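Local structure of periplasmic protein-probably involved in high-affinity Fe2+ transport (Escherichia coli F11, 5I0Y) at residues 42-47 with 99-104; 49-54 with 63-68; 70-75 with 85-90; 117-122 with 135-140. The protein probably takes part in high-affinity iron uptake in the periplasm, where it binds copper at a site required for iron transport. The protein carries 1 engineered substitution. One frame throughout, in Å; residues are numbered along the deposited sequence. Where two conformers were deposited one is given.

Contact 1 of 4, residues 42-47 with 99-104. Engineered in segment 42-47: Gln-46 (natural residue Glu). With CU (copper (II) ion), chain D.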
loop_
_atom_site.group_PDB
_atom_site.type_symbol
_atom_site.label_atom_id
_atom_site.label_comp_id
_atom_site.label_asym_id
_atom_site.label_seq_id
_atom_site.Cartn_x
_atom_site.Cartn_y
_atom_site.Cartn_z
ATOM N N ASP B 42 -14.559 12.881 -16.574
ATOM C CA ASP B 42 -14.426 14.310 -16.319
ATOM C C ASP B 42 -13.303 14.606 -15.334
ATOM O O ASP B 42 -12.616 15.609 -15.448
ATOM C CB ASP B 42 -15.747 14.866 -15.779
ATOM C CG ASP B 42 -16.863 14.808 -16.814
ATOM O OD1 ASP B 42 -16.621 15.216 -17.981
ATOM O OD2 ASP B 42 -17.970 14.355 -16.465
ATOM N N VAL B 43 -13.135 13.727 -14.342
ATOM C CA VAL B 43 -12.093 13.940 -13.334
ATOM C C VAL B 43 -11.526 12.580 -12.926
ATOM O O VAL B 43 -12.145 11.553 -13.166
ATOM C CB VAL B 43 -12.615 14.681 -12.055
ATOM C CG1 VAL B 43 -13.319 16.006 -12.391
ATOM C CG2 VAL B 43 -13.524 13.788 -11.202
ATOM N N HIS B 44 -10.340 12.608 -12.331
ATOM C CA HIS B 44 -9.872 11.512 -11.482
ATOM C C HIS B 44 -10.166 11.932 -10.073
ATOM O O HIS B 44 -9.689 12.982 -9.634
ATOM C CB HIS B 44 -8.370 11.316 -11.674
ATOM C CG HIS B 44 -7.833 10.001 -11.127
ATOM N ND1 HIS B 44 -8.238 8.795 -11.587
ATOM C CD2 HIS B 44 -6.875 9.748 -10.149
ATOM C CE1 HIS B 44 -7.561 7.821 -10.934
ATOM N NE2 HIS B 44 -6.742 8.408 -10.047
ATOM N N LEU B 45 -10.991 11.145 -9.380
ATOM C CA LEU B 45 -11.366 11.426 -8.001
ATOM C C LEU B 45 -10.524 10.562 -7.075
ATOM O O LEU B 45 -10.319 9.380 -7.335
ATOM C CB LEU B 45 -12.862 11.153 -7.788
ATOM C CG LEU B 45 -13.443 11.397 -6.382
ATOM C CD1 LEU B 45 -13.436 12.873 -6.019
ATOM C CD2 LEU B 45 -14.850 10.815 -6.302
ATOM N N GLN B 46 -10.052 11.157 -5.996
ATOM C CA GLN B 46 -9.073 10.497 -5.146
ATOM C C GLN B 46 -9.408 10.639 -3.673
ATOM O O GLN B 46 -9.996 11.645 -3.243
ATOM C CB GLN B 46 -7.695 11.138 -5.341
ATOM C CG GLN B 46 -7.015 10.862 -6.657
ATOM C CD GLN B 46 -5.553 11.276 -6.646
ATOM O OE1 GLN B 46 -5.006 11.738 -5.627
ATOM N NE2 GLN B 46 -4.914 11.082 -7.760
ATOM N N ALA B 47 -8.966 9.651 -2.903
ATOM C CA ALA B 47 -8.915 9.733 -1.453
ATOM C C ALA B 47 -7.465 9.847 -1.032
ATOM O O ALA B 47 -6.640 9.000 -1.400
ATOM C CB ALA B 47 -9.547 8.504 -0.834
ATOM N N GLY B 99 -8.053 5.928 -5.896
ATOM C CA GLY B 99 -8.819 6.761 -6.813
ATOM C C GLY B 99 -9.441 6.038 -7.968
ATOM O O GLY B 99 -9.369 4.819 -8.056
ATOM N N ALA B 100 -10.097 6.818 -8.827
ATOM C CA ALA B 100 -10.768 6.294 -10.035
ATOM C C ALA B 100 -11.128 7.446 -10.944
ATOM O O ALA B 100 -11.516 8.516 -10.480
ATOM C CB ALA B 100 -12.032 5.503 -9.698
ATOM N N ASN B 101 -10.999 7.236 -12.253
ATOM C CA ASN B 101 -11.621 8.143 -13.221
ATOM C C ASN B 101 -13.133 8.019 -13.085
ATOM O O ASN B 101 -13.671 6.910 -12.999
ATOM C CB ASN B 101 -11.250 7.759 -14.646
ATOM C CG ASN B 101 -9.855 8.206 -15.044
ATOM O OD1 ASN B 101 -9.165 8.973 -14.349
ATOM N ND2 ASN B 101 -9.447 7.763 -16.235
ATOM N N ILE B 102 -13.799 9.161 -13.097
ATOM C CA ILE B 102 -15.247 9.172 -13.042
ATOM C C ILE B 102 -15.833 10.235 -13.971
ATOM O O ILE B 102 -15.204 11.248 -14.280
ATOM C CB ILE B 102 -15.785 9.383 -11.605
ATOM C CG1 ILE B 102 -15.409 10.767 -11.104
ATOM C CG2 ILE B 102 -15.310 8.292 -10.636
ATOM C CD1 ILE B 102 -16.200 11.173 -9.873
ATOM N N LYS B 103 -17.059 9.972 -14.406
ATOM C CA LYS B 103 -17.825 10.973 -15.112
ATOM C C LYS B 103 -18.629 11.711 -14.061
ATOM O O LYS B 103 -19.323 11.086 -13.268
ATOM C CB LYS B 103 -18.733 10.310 -16.152
ATOM C CG LYS B 103 -19.445 11.283 -17.077
ATOM C CD LYS B 103 -20.452 10.573 -17.966
ATOM C CE LYS B 103 -21.483 11.557 -18.495
ATOM N NZ LYS B 103 -22.331 12.085 -17.386
ATOM N N MET B 104 -18.493 13.030 -14.037
ATOM C CA MET B 104 -19.284 13.873 -13.139
ATOM C C MET B 104 -20.720 14.025 -13.655
ATOM O O MET B 104 -21.071 13.519 -14.717
ATOM C CB MET B 104 -18.582 15.215 -12.934
ATOM C CG MET B 104 -17.296 15.095 -12.111
ATOM S SD MET B 104 -17.530 14.590 -10.386
ATOM C CE MET B 104 -18.042 16.143 -9.662
HETATM CU CU CU D . -5.168 7.315 -9.324
#
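The imidazole of His-44 and the amide of Asn-101 meet with their planes nearly perpendicular, 87° apart. Asn-101 OD1 sits at the edge of the ring, close to its plane, and accepts a hydrogen bond from His-44 ND1 at 2.9 Å. The bond is bent, 138° at the hydrogen, and the donor lies above the carbonyl plane of the amide. In the ring plane, at another part of the edge, is NE2 of Gln-46, an engineered residue that is Glu in nature. His-44 NE2 binds the copper at 2.0 Å. With CG anti to the backbone N (chi1 -165°), the ring swings over the neighbouring strand, and ND1 comes within range of Asn-101. This second-shell bond probably helps to fix the rotation of the ring. Asn-101 ND2 is in turn bonded to the carbonyls of Ile-27 and Leu-36. Met-90 and His-97 of the same chain, and His-127 of the second subunit, complete the copper site.

The two segments are adjacent antiparallel strands of the large beta sheet of the fold. Gly-99 lies opposite Gln-46, with its CA against Leu-45 O at 3.1 Å. At the other end Asp-42 and Val-43 both face Ile-102, a classic beta bulge. Ile-102 O accepts from both Asp-42 N (2.9 Å) and Val-43 N (3.2 Å). Asp-42 OD2 takes Met-104 N with its anti lone pair at 2.8 Å. The opposite sheet face is apolar. Val-43 CG2 lies beside Ile-102 CG1 at 3.6 Å, and Ile-102 CD1 reaches Leu-45 CD2 at 3.8 Å.

Contact 2 of 4, residues 49-54 with 63-68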
loop_
_atom_site.group_PDB
_atom_site.type_symbol
_atom_site.label_atom_id
_atom_site.label_comp_id
_atom_site.label_asym_id
_atom_site.label_seq_id
_atom_site.Cartn_x
_atom_site.Cartn_y
_atom_site.Cartn_z
ATOM N N ILE B 49 -5.169 9.806 2.109
ATOM C CA ILE B 49 -5.269 9.292 3.479
ATOM C C ILE B 49 -3.889 8.976 4.049
ATOM O O ILE B 49 -3.160 8.133 3.529
ATOM C CB ILE B 49 -6.185 8.051 3.548
ATOM C CG1 ILE B 49 -7.600 8.387 3.038
ATOM C CG2 ILE B 49 -6.240 7.527 4.979
ATOM C CD1 ILE B 49 -8.456 7.179 2.749
ATOM N N HIS B 50 -3.559 9.657 5.143
ATOM C CA HIS B 50 -2.252 9.492 5.805
ATOM C C HIS B 50 -2.394 9.498 7.294
ATOM O O HIS B 50 -3.319 10.114 7.820
ATOM C CB HIS B 50 -1.304 10.597 5.373
ATOM C CG HIS B 50 -1.092 10.610 3.893
ATOM N ND1 HIS B 50 -1.972 11.178 3.036
ATOM C CD2 HIS B 50 -0.078 10.068 3.122
ATOM C CE1 HIS B 50 -1.530 10.998 1.777
ATOM N NE2 HIS B 50 -0.389 10.299 1.828
ATOM N N ALA B 51 -1.508 8.797 7.994
ATOM C CA ALA B 51 -1.523 8.824 9.447
ATOM C C ALA B 51 -1.277 10.229 9.952
ATOM O O ALA B 51 -0.556 11.009 9.322
ATOM C CB ALA B 51 -0.448 7.909 10.009
ATOM N N VAL B 52 -1.863 10.539 11.106
ATOM C CA VAL B 52 -1.437 11.702 11.893
ATOM C C VAL B 52 -0.680 11.214 13.123
ATOM O O VAL B 52 -0.668 10.010 13.415
ATOM C CB VAL B 52 -2.608 12.658 12.249
ATOM C CG1 VAL B 52 -3.164 13.317 10.981
ATOM C CG2 VAL B 52 -3.687 11.950 13.050
ATOM N N GLU B 53 -0.016 12.138 13.815
ATOM C CA GLU B 53 0.699 11.826 15.060
ATOM C C GLU B 53 -0.236 11.142 16.064
ATOM O O GLU B 53 -1.390 11.529 16.220
ATOM C CB GLU B 53 1.299 13.108 15.660
ATOM C CG GLU B 53 2.128 12.912 16.926
ATOM C CD GLU B 53 3.552 12.469 16.653
ATOM O OE1 GLU B 53 4.002 12.582 15.494
ATOM O OE2 GLU B 53 4.226 12.001 17.602
ATOM N N GLY B 54 0.281 10.113 16.731
ATOM C CA GLY B 54 -0.485 9.323 17.697
ATOM C C GLY B 54 -1.174 8.095 17.137
ATOM O O GLY B 54 -1.930 7.432 17.851
ATOM N N GLU B 63 2.571 9.172 6.966
ATOM C CA GLU B 63 2.684 7.965 6.165
ATOM C C GLU B 63 1.370 7.560 5.532
ATOM O O GLU B 63 0.319 7.646 6.150
ATOM C CB GLU B 63 3.279 6.841 7.014
ATOM C CG GLU B 63 4.753 7.083 7.339
ATOM C CD GLU B 63 5.315 6.182 8.417
ATOM O OE1 GLU B 63 6.424 6.523 8.914
ATOM O OE2 GLU B 63 4.673 5.142 8.740
ATOM N N TRP B 64 1.440 7.131 4.285
ATOM C CA TRP B 64 0.269 6.624 3.597
ATOM C C TRP B 64 -0.324 5.441 4.322
ATOM O O TRP B 64 0.389 4.628 4.918
ATOM C CB TRP B 64 0.659 6.210 2.186
ATOM C CG TRP B 64 -0.508 5.889 1.311
ATOM C CD1 TRP B 64 -1.627 6.677 1.084
ATOM C CD2 TRP B 64 -0.719 4.682 0.531
ATOM N NE1 TRP B 64 -2.490 6.072 0.227
ATOM C CE2 TRP B 64 -2.004 4.860 -0.153
ATOM C CE3 TRP B 64 0.006 3.518 0.314
ATOM C CZ2 TRP B 64 -2.516 3.910 -1.027
ATOM C CZ3 TRP B 64 -0.535 2.558 -0.567
ATOM C CH2 TRP B 64 -1.764 2.744 -1.203
ATOM N N ILE B 65 -1.646 5.335 4.321
ATOM C CA ILE B 65 -2.264 4.146 4.906
ATOM C C ILE B 65 -2.587 3.192 3.750
ATOM O O ILE B 65 -3.458 3.485 2.942
ATOM C CB ILE B 65 -3.548 4.499 5.673
ATOM C CG1 ILE B 65 -3.287 5.564 6.765
ATOM C CG2 ILE B 65 -4.150 3.226 6.263
ATOM C CD1 ILE B 65 -2.318 5.169 7.870
ATOM N N PRO B 66 -1.868 2.054 3.660
ATOM C CA PRO B 66 -2.038 1.102 2.557
ATOM C C PRO B 66 -3.108 0.063 2.839
ATOM O O PRO B 66 -3.578 -0.054 3.980
ATOM C CB PRO B 66 -0.658 0.436 2.495
ATOM C CG PRO B 66 -0.267 0.323 3.945
ATOM C CD PRO B 66 -0.841 1.577 4.612
ATOM N N TYR B 67 -3.518 -0.659 1.799
ATOM C CA TYR B 67 -4.438 -1.817 1.918
ATOM C C TYR B 67 -5.847 -1.448 2.356
ATOM O O TYR B 67 -6.591 -2.316 2.818
ATOM C CB TYR B 67 -3.845 -2.933 2.803
ATOM C CG TYR B 67 -2.611 -3.512 2.173
ATOM C CD1 TYR B 67 -2.699 -4.535 1.227
ATOM C CD2 TYR B 67 -1.359 -3.023 2.513
ATOM C CE1 TYR B 67 -1.549 -5.062 0.643
ATOM C CE2 TYR B 67 -0.212 -3.537 1.928
ATOM C CZ TYR B 67 -0.316 -4.538 1.006
ATOM O OH TYR B 67 0.857 -5.015 0.459
ATOM N N LEU B 68 -6.247 -0.195 2.153
ATOM C CA LEU B 68 -7.633 0.173 2.459
ATOM C C LEU B 68 -8.570 -0.284 1.341
ATOM O O LEU B 68 -8.152 -0.488 0.201
ATOM C CB LEU B 68 -7.766 1.684 2.652
ATOM C CG LEU B 68 -6.994 2.241 3.847
ATOM C CD1 LEU B 68 -7.118 3.755 3.905
ATOM C CD2 LEU B 68 -7.433 1.629 5.170
HETATM O O HOH W 1 -4.408 8.144 -0.145
#
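Ile-65 packs across Ile-49 and Ala-51, where the end of strand 43-51 meets the loop that leads to strand 69-76. The link is a single beta bridge between His-50 and Trp-64. Two backbone bonds hold it: Ala-51 N to Glu-63 O at 2.8 Å, and the longer Ile-65 N to Ile-49 O at 3.3 Å.

The side chain of Ile-65 starts toward the strand. Its CB lies near Ile-49 CG2. Its CG1 meets the same methyl at 4.0 Å and also comes near Ala-51 N. CG1 stands anti to the carbonyl carbon (chi1 -56°), and CD1 at the tip ends beside Ala-51, 3.9 Å from Ala-51 CB. The Ile-49 and Ile-65 side chains cross at about a right angle. Ile-49 meets Leu-68 differently, tip to tip, with CD1 of one 3.9 Å from CD1 of the other. Phe-59 touches Ala-51 and Ile-65, and Met-17 touches Ile-49 and Ile-65.

On the aromatic side Trp-64 CD1 comes to 3.2 Å from Ile-49 O. The His-50 ring and the five-membered ring of Trp-64 are oblique, their planes 55° apart. His-50 CD2 lies 3.5 Å from Trp-64 CA. Pro-66 CA sits over one face of the indole, toward its rim. The indole of Trp-64 also meets the Tyr-98 ring and packs on Met-124 of the second subunit, so this end of the contact belongs to the dimer interface. A water in the indole plane accepts from Trp-64 NE1 at 2.8 Å and also from Ile-49 N.

Contact 3 of 4, residues 70-75 with 85-90. With CU (copper (II) ion), chain D.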
loop_
_atom_site.group_PDB
_atom_site.type_symbol
_atom_site.label_atom_id
_atom_site.label_comp_id
_atom_site.label_asym_id
_atom_site.label_seq_id
_atom_site.Cartn_x
_atom_site.Cartn_y
_atom_site.Cartn_z
ATOM N N ILE B 70 -12.065 1.151 -0.336
ATOM C CA ILE B 70 -12.808 2.404 -0.332
ATOM C C ILE B 70 -13.758 2.453 -1.497
ATOM O O ILE B 70 -13.345 2.267 -2.662
ATOM C CB ILE B 70 -11.884 3.641 -0.378
ATOM C CG1 ILE B 70 -10.825 3.541 0.711
ATOM C CG2 ILE B 70 -12.703 4.926 -0.227
ATOM C CD1 ILE B 70 -9.792 4.646 0.647
ATOM N N SER B 71 -15.026 2.708 -1.181
ATOM C CA SER B 71 -16.028 3.010 -2.196
ATOM C C SER B 71 -16.559 4.420 -1.944
ATOM O O SER B 71 -16.289 5.012 -0.904
ATOM C CB SER B 71 -17.158 1.985 -2.236
ATOM O OG SER B 71 -17.900 1.999 -1.044
ATOM N N TYR B 72 -17.268 4.965 -2.919
ATOM C CA TYR B 72 -17.797 6.314 -2.783
ATOM C C TYR B 72 -19.264 6.388 -3.186
ATOM O O TYR B 72 -19.744 5.584 -3.977
ATOM C CB TYR B 72 -16.958 7.322 -3.615
ATOM C CG TYR B 72 -17.126 7.149 -5.112
ATOM C CD1 TYR B 72 -18.197 7.746 -5.785
ATOM C CD2 TYR B 72 -16.249 6.350 -5.846
ATOM C CE1 TYR B 72 -18.375 7.587 -7.147
ATOM C CE2 TYR B 72 -16.422 6.183 -7.218
ATOM C CZ TYR B 72 -17.502 6.793 -7.848
ATOM O OH TYR B 72 -17.728 6.653 -9.200
ATOM N N THR B 73 -19.946 7.393 -2.644
ATOM C CA THR B 73 -21.294 7.750 -3.078
ATOM C C THR B 73 -21.260 9.238 -3.356
ATOM O O THR B 73 -20.999 10.024 -2.454
ATOM C CB THR B 73 -22.348 7.439 -1.998
ATOM O OG1 THR B 73 -22.282 6.049 -1.664
ATOM C CG2 THR B 73 -23.756 7.774 -2.512
ATOM N N LEU B 74 -21.496 9.606 -4.609
ATOM C CA LEU B 74 -21.401 10.981 -5.068
ATOM C C LEU B 74 -22.794 11.475 -5.410
ATOM O O LEU B 74 -23.538 10.804 -6.117
ATOM C CB LEU B 74 -20.503 11.032 -6.316
ATOM C CG LEU B 74 -20.234 12.370 -7.008
ATOM C CD1 LEU B 74 -19.408 13.268 -6.082
ATOM C CD2 LEU B 74 -19.547 12.144 -8.359
ATOM N N VAL B 75 -23.129 12.657 -4.907
ATOM C CA VAL B 75 -24.464 13.217 -5.114
ATOM C C VAL B 75 -24.331 14.649 -5.594
ATOM O O VAL B 75 -23.667 15.468 -4.966
ATOM C CB VAL B 75 -25.339 13.149 -3.824
ATOM C CG1 VAL B 75 -26.723 13.756 -4.055
ATOM C CG2 VAL B 75 -25.466 11.721 -3.311
ATOM N N GLY B 85 -19.444 4.063 -6.767
ATOM C CA GLY B 85 -18.326 3.370 -7.401
ATOM C C GLY B 85 -17.275 2.997 -6.380
ATOM O O GLY B 85 -17.464 3.173 -5.175
ATOM N N THR B 86 -16.187 2.405 -6.858
ATOM C CA THR B 86 -15.108 1.954 -5.995
ATOM C C THR B 86 -13.809 2.609 -6.450
ATOM O O THR B 86 -13.641 2.957 -7.620
ATOM C CB THR B 86 -14.937 0.431 -6.073
ATOM O OG1 THR B 86 -14.734 0.078 -7.447
ATOM C CG2 THR B 86 -16.187 -0.270 -5.521
ATOM N N PHE B 87 -12.912 2.797 -5.498
ATOM C CA PHE B 87 -11.548 3.257 -5.797
ATOM C C PHE B 87 -10.611 2.067 -5.850
ATOM O O PHE B 87 -10.879 1.009 -5.280
ATOM C CB PHE B 87 -11.020 4.222 -4.729
ATOM C CG PHE B 87 -11.707 5.569 -4.688
ATOM C CD1 PHE B 87 -12.187 6.190 -5.839
ATOM C CD2 PHE B 87 -11.801 6.242 -3.485
ATOM C CE1 PHE B 87 -12.787 7.435 -5.769
ATOM C CE2 PHE B 87 -12.404 7.483 -3.408
ATOM C CZ PHE B 87 -12.878 8.089 -4.557
ATOM N N MET B 88 -9.511 2.263 -6.558
ATOM C CA MET B 88 -8.398 1.316 -6.580
ATOM C C MET B 88 -7.193 1.932 -5.883
ATOM O O MET B 88 -7.023 3.154 -5.901
ATOM C CB MET B 88 -7.948 1.099 -8.026
ATOM C CG MET B 88 -8.981 0.525 -8.956
ATOM S SD MET B 88 -8.479 0.913 -10.641
ATOM C CE MET B 88 -9.167 2.565 -10.820
ATOM N N PRO B 89 -6.304 1.100 -5.331
ATOM C CA PRO B 89 -4.987 1.595 -4.930
ATOM C C PRO B 89 -4.161 1.927 -6.168
ATOM O O PRO B 89 -4.211 1.185 -7.154
ATOM C CB PRO B 89 -4.360 0.415 -4.157
ATOM C CG PRO B 89 -5.407 -0.639 -4.099
ATOM C CD PRO B 89 -6.405 -0.355 -5.179
ATOM N N MET B 90 -3.469 3.063 -6.109
ATOM C CA MET B 90 -2.751 3.580 -7.275
ATOM C C MET B 90 -1.471 4.248 -6.842
ATOM O O MET B 90 -1.282 4.563 -5.677
ATOM C CB MET B 90 -3.598 4.620 -8.007
ATOM C CG MET B 90 -5.008 4.160 -8.296
ATOM S SD MET B 90 -5.917 5.194 -9.463
ATOM C CE MET B 90 -5.286 4.581 -11.006
HETATM CU CU CU D . -5.168 7.315 -9.324
HETATM O O HOH W 2 -11.200 -0.099 -2.753
#
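Gly-85 lies flat under the ring of Tyr-72, and this is the tight part of the contact. Gly-85 CA is over one ring face, 3.4 Å from Tyr-72 CE2. With no side chain on Gly-85, the ring lies directly on the backbone; Tyr-72 OH is hydrogen-bonded to Gln-83 NE2. Tyr-72 CG stands between its backbone N and carbonyl carbon (chi1 70°), which folds the ring across the neighbouring strand. The pair is antiparallel and hydrogen-bonded, with Tyr-72 N to Gly-85 O at 2.9 Å and Gly-85 N to Tyr-72 O at 3.2 Å. The Phe-87 ring is near parallel to that of Tyr-72 but slid aside, barely overlapping. Its CE1 touches Tyr-72 CD2 at 3.6 Å, while its CD2 meets Ile-70 CG2, also at 3.6 Å.

Between side chains the other face is looser: in the non-hydrogen-bonded pair Ser-71 CB is 4.1 Å from Thr-86 CG2, and Thr-86 is exposed. Phe-87 N still bonds to Ile-70 O at 2.9 Å, but a water replaces the return bond, between Ile-70 N and Phe-87 O. Farther on, Met-90 SD binds the copper.

The two segments belong to the beta hairpin of strands 69-76 and 82-92. Strand 108-117 borders it on one side, with Tyr-114 edge-to-face on Phe-87, and strand 95-102 on the other. Met-90 pairs in a parallel ladder with a strand of the second subunit, carrying the sheet across the interface.

Contact 4 of 4, residues 117-122 with 135-140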
loop_
_atom_site.group_PDB
_atom_site.type_symbol
_atom_site.label_atom_id
_atom_site.label_comp_id
_atom_site.label_asym_id
_atom_site.label_seq_id
_atom_site.Cartn_x
_atom_site.Cartn_y
_atom_site.Cartn_z
ATOM N N GLU B 117 -12.908 0.744 4.730
ATOM C CA GLU B 117 -12.703 -0.473 5.509
ATOM C C GLU B 117 -11.210 -0.641 5.767
ATOM O O GLU B 117 -10.395 -0.272 4.917
ATOM C CB GLU B 117 -13.257 -1.686 4.753
ATOM C CG GLU B 117 -14.773 -1.743 4.796
ATOM C CD GLU B 117 -15.346 -2.680 3.759
ATOM O OE1 GLU B 117 -15.056 -2.495 2.559
ATOM O OE2 GLU B 117 -16.102 -3.600 4.131
ATOM N N PRO B 118 -10.843 -1.179 6.940
ATOM C CA PRO B 118 -9.448 -1.209 7.369
ATOM C C PRO B 118 -8.591 -2.226 6.604
ATOM O O PRO B 118 -9.115 -3.082 5.890
ATOM C CB PRO B 118 -9.545 -1.565 8.863
ATOM C CG PRO B 118 -10.782 -2.404 8.927
ATOM C CD PRO B 118 -11.735 -1.742 7.976
ATOM N N PRO B 119 -7.269 -2.126 6.775
ATOM C CA PRO B 119 -6.325 -2.939 6.004
ATOM C C PRO B 119 -6.484 -4.449 6.166
ATOM O O PRO B 119 -6.068 -5.194 5.280
ATOM C CB PRO B 119 -4.969 -2.452 6.515
ATOM C CG PRO B 119 -5.226 -1.028 6.882
ATOM C CD PRO B 119 -6.569 -1.080 7.543
ATOM N N SER B 120 -7.097 -4.898 7.262
ATOM C CA SER B 120 -7.373 -6.321 7.419
ATOM C C SER B 120 -8.176 -6.878 6.246
ATOM O O SER B 120 -7.981 -8.025 5.837
ATOM C CB SER B 120 -8.107 -6.568 8.741
ATOM O OG SER B 120 -9.232 -5.725 8.840
ATOM N N LYS B 121 -9.086 -6.097 5.680
ATOM C CA LYS B 121 -9.955 -6.647 4.650
ATOM C C LYS B 121 -9.193 -7.043 3.375
ATOM O O LYS B 121 -9.476 -8.079 2.751
ATOM C CB LYS B 121 -11.121 -5.698 4.355
ATOM C CG LYS B 121 -12.057 -6.212 3.263
ATOM C CD LYS B 121 -13.164 -5.218 2.971
ATOM C CE LYS B 121 -14.012 -5.708 1.819
ATOM N NZ LYS B 121 -14.911 -6.795 2.272
ATOM N N ALA B 122 -8.218 -6.228 2.999
ATOM C CA ALA B 122 -7.469 -6.435 1.761
ATOM C C ALA B 122 -6.207 -7.252 1.979
ATOM O O ALA B 122 -5.411 -7.409 1.053
ATOM C CB ALA B 122 -7.139 -5.088 1.099
ATOM N N GLY B 135 -2.166 -1.572 18.091
ATOM C CA GLY B 135 -3.581 -1.520 18.400
ATOM C C GLY B 135 -4.485 -2.168 17.363
ATOM O O GLY B 135 -4.114 -2.352 16.188
ATOM N N ARG B 136 -5.692 -2.527 17.788
ATOM C CA ARG B 136 -6.684 -3.141 16.919
ATOM C C ARG B 136 -7.119 -2.180 15.835
ATOM O O ARG B 136 -7.040 -0.960 15.998
ATOM C CB ARG B 136 -7.909 -3.538 17.732
ATOM C CG ARG B 136 -7.570 -4.620 18.735
ATOM C CD ARG B 136 -8.627 -4.707 19.823
ATOM N NE ARG B 136 -8.245 -5.670 20.856
ATOM C CZ ARG B 136 -7.426 -5.421 21.879
ATOM N NH1 ARG B 136 -6.845 -4.236 22.035
ATOM N NH2 ARG B 136 -7.171 -6.383 22.751
ATOM N N TRP B 137 -7.594 -2.740 14.732
ATOM C CA TRP B 137 -8.158 -1.866 13.706
ATOM C C TRP B 137 -9.421 -1.233 14.167
ATOM O O TRP B 137 -10.214 -1.842 14.891
ATOM C CB TRP B 137 -8.426 -2.598 12.399
ATOM C CG TRP B 137 -7.186 -3.083 11.734
ATOM C CD1 TRP B 137 -6.827 -4.402 11.486
ATOM C CD2 TRP B 137 -6.086 -2.273 11.214
ATOM N NE1 TRP B 137 -5.607 -4.462 10.874
ATOM C CE2 TRP B 137 -5.112 -3.223 10.666
ATOM C CE3 TRP B 137 -5.827 -0.910 11.130
ATOM C CZ2 TRP B 137 -3.928 -2.800 10.077
ATOM C CZ3 TRP B 137 -4.625 -0.499 10.538
ATOM C CH2 TRP B 137 -3.703 -1.424 10.027
ATOM N N TRP B 138 -9.621 -0.001 13.721
ATOM C CA TRP B 138 -10.918 0.651 13.782
ATOM C C TRP B 138 -11.931 -0.059 12.924
ATOM O O TRP B 138 -11.572 -0.833 12.032
ATOM C CB TRP B 138 -10.773 2.101 13.348
ATOM C CG TRP B 138 -9.768 2.300 12.224
ATOM C CD1 TRP B 138 -8.427 2.658 12.332
ATOM C CD2 TRP B 138 -10.014 2.148 10.795
ATOM N NE1 TRP B 138 -7.845 2.752 11.087
ATOM C CE2 TRP B 138 -8.745 2.450 10.125
ATOM C CE3 TRP B 138 -11.125 1.830 10.026
ATOM C CZ2 TRP B 138 -8.627 2.414 8.744
ATOM C CZ3 TRP B 138 -10.997 1.799 8.627
ATOM C CH2 TRP B 138 -9.773 2.095 8.010
ATOM N N LYS B 139 -13.210 0.177 13.212
ATOM C CA LYS B 139 -14.297 -0.410 12.429
ATOM C C LYS B 139 -14.540 0.415 11.171
ATOM O O LYS B 139 -14.190 1.601 11.138
ATOM C CB LYS B 139 -15.592 -0.468 13.253
ATOM C CG LYS B 139 -15.565 -1.478 14.397
ATOM C CD LYS B 139 -16.837 -1.431 15.232
ATOM C CE LYS B 139 -16.684 -2.208 16.532
ATOM N NZ LYS B 139 -16.029 -1.406 17.609
ATOM N N PRO B 140 -15.144 -0.204 10.138
ATOM C CA PRO B 140 -15.459 0.542 8.918
ATOM C C PRO B 140 -16.234 1.832 9.235
ATOM O O PRO B 140 -17.037 1.878 10.181
ATOM C CB PRO B 140 -16.310 -0.448 8.102
ATOM C CG PRO B 140 -15.878 -1.802 8.576
ATOM C CD PRO B 140 -15.548 -1.623 10.034
#
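Two consecutive prolines, Pro-118 and Pro-119, each lie over the face of a tryptophan, Trp-138 and Trp-137 respectively. Both are CH-pi contacts. Pro-118 CB stands 3.7 Å from the centroid of the six-membered ring of Trp-138, 14° off the ring normal. Pro-119 CD stands 3.6 Å from the centroid of the six-membered ring of Trp-137, 10° off the normal. The orientations differ. Pro-118 and Trp-138 slide past each other in opposite directions, whereas Pro-119 and Trp-137 cross obliquely.

At chi1 37° the Trp-138 side chain swings toward segment 117-122, and the benzene end of the indole lies on Pro-118, with Trp-138 CH2 at 3.4 Å from Pro-118 CA. The indole of Trp-137 spans Pro-119 and Ser-120. Its CH2 meets Pro-119 CG at 3.5 Å, and its CD1 meets Ser-120 CB at 3.7 Å. Ser-120 N lies over the same face as Pro-119. Pro-118 CB also touches Trp-137 CB, so this proline packs on both tryptophans. At the outer end the Glu-117 side chain crosses Pro-140 obliquely, CG to CB at 3.9 Å.

The contact is held by apolar and CH-pi packing. The backbone turns through the prolines, with Lys-121 N bonded to Pro-118 O.

Apart from Glu-117, the last residue of strand 108-117, both segments are loop, at one end of the sheet. Segment 135-140 leads into strand 141-149, where Phe-141 meets Trp-138 edge-to-face. Pro-119 packs on Leu-68, just before strand 69-76. Trp-137 touches Arg-126 of strand 125-127 and Glu-30 of the second subunit.

Overall arrangement
Contact 1 is the most buried. Contacts 2, 3 and 4 are partly buried, and contact 4 lies farthest from the chain centre, about 17 Å from it. Contacts 1 and 3 join strands of one sheet, touch each other and give ligands to the same copper. Contact 2 uses the far end of strand 43-51, also used by contact 1, and meets contact 3 through Ile-49 and Ile-70. Contact 4 touches contact 2 through Leu-68 and Pro-119. Backbone ladders dominate contacts 1 and 3. Contact 2 keeps a single bridge, and contact 4 relies on proline and tryptophan faces. All four touch the second subunit.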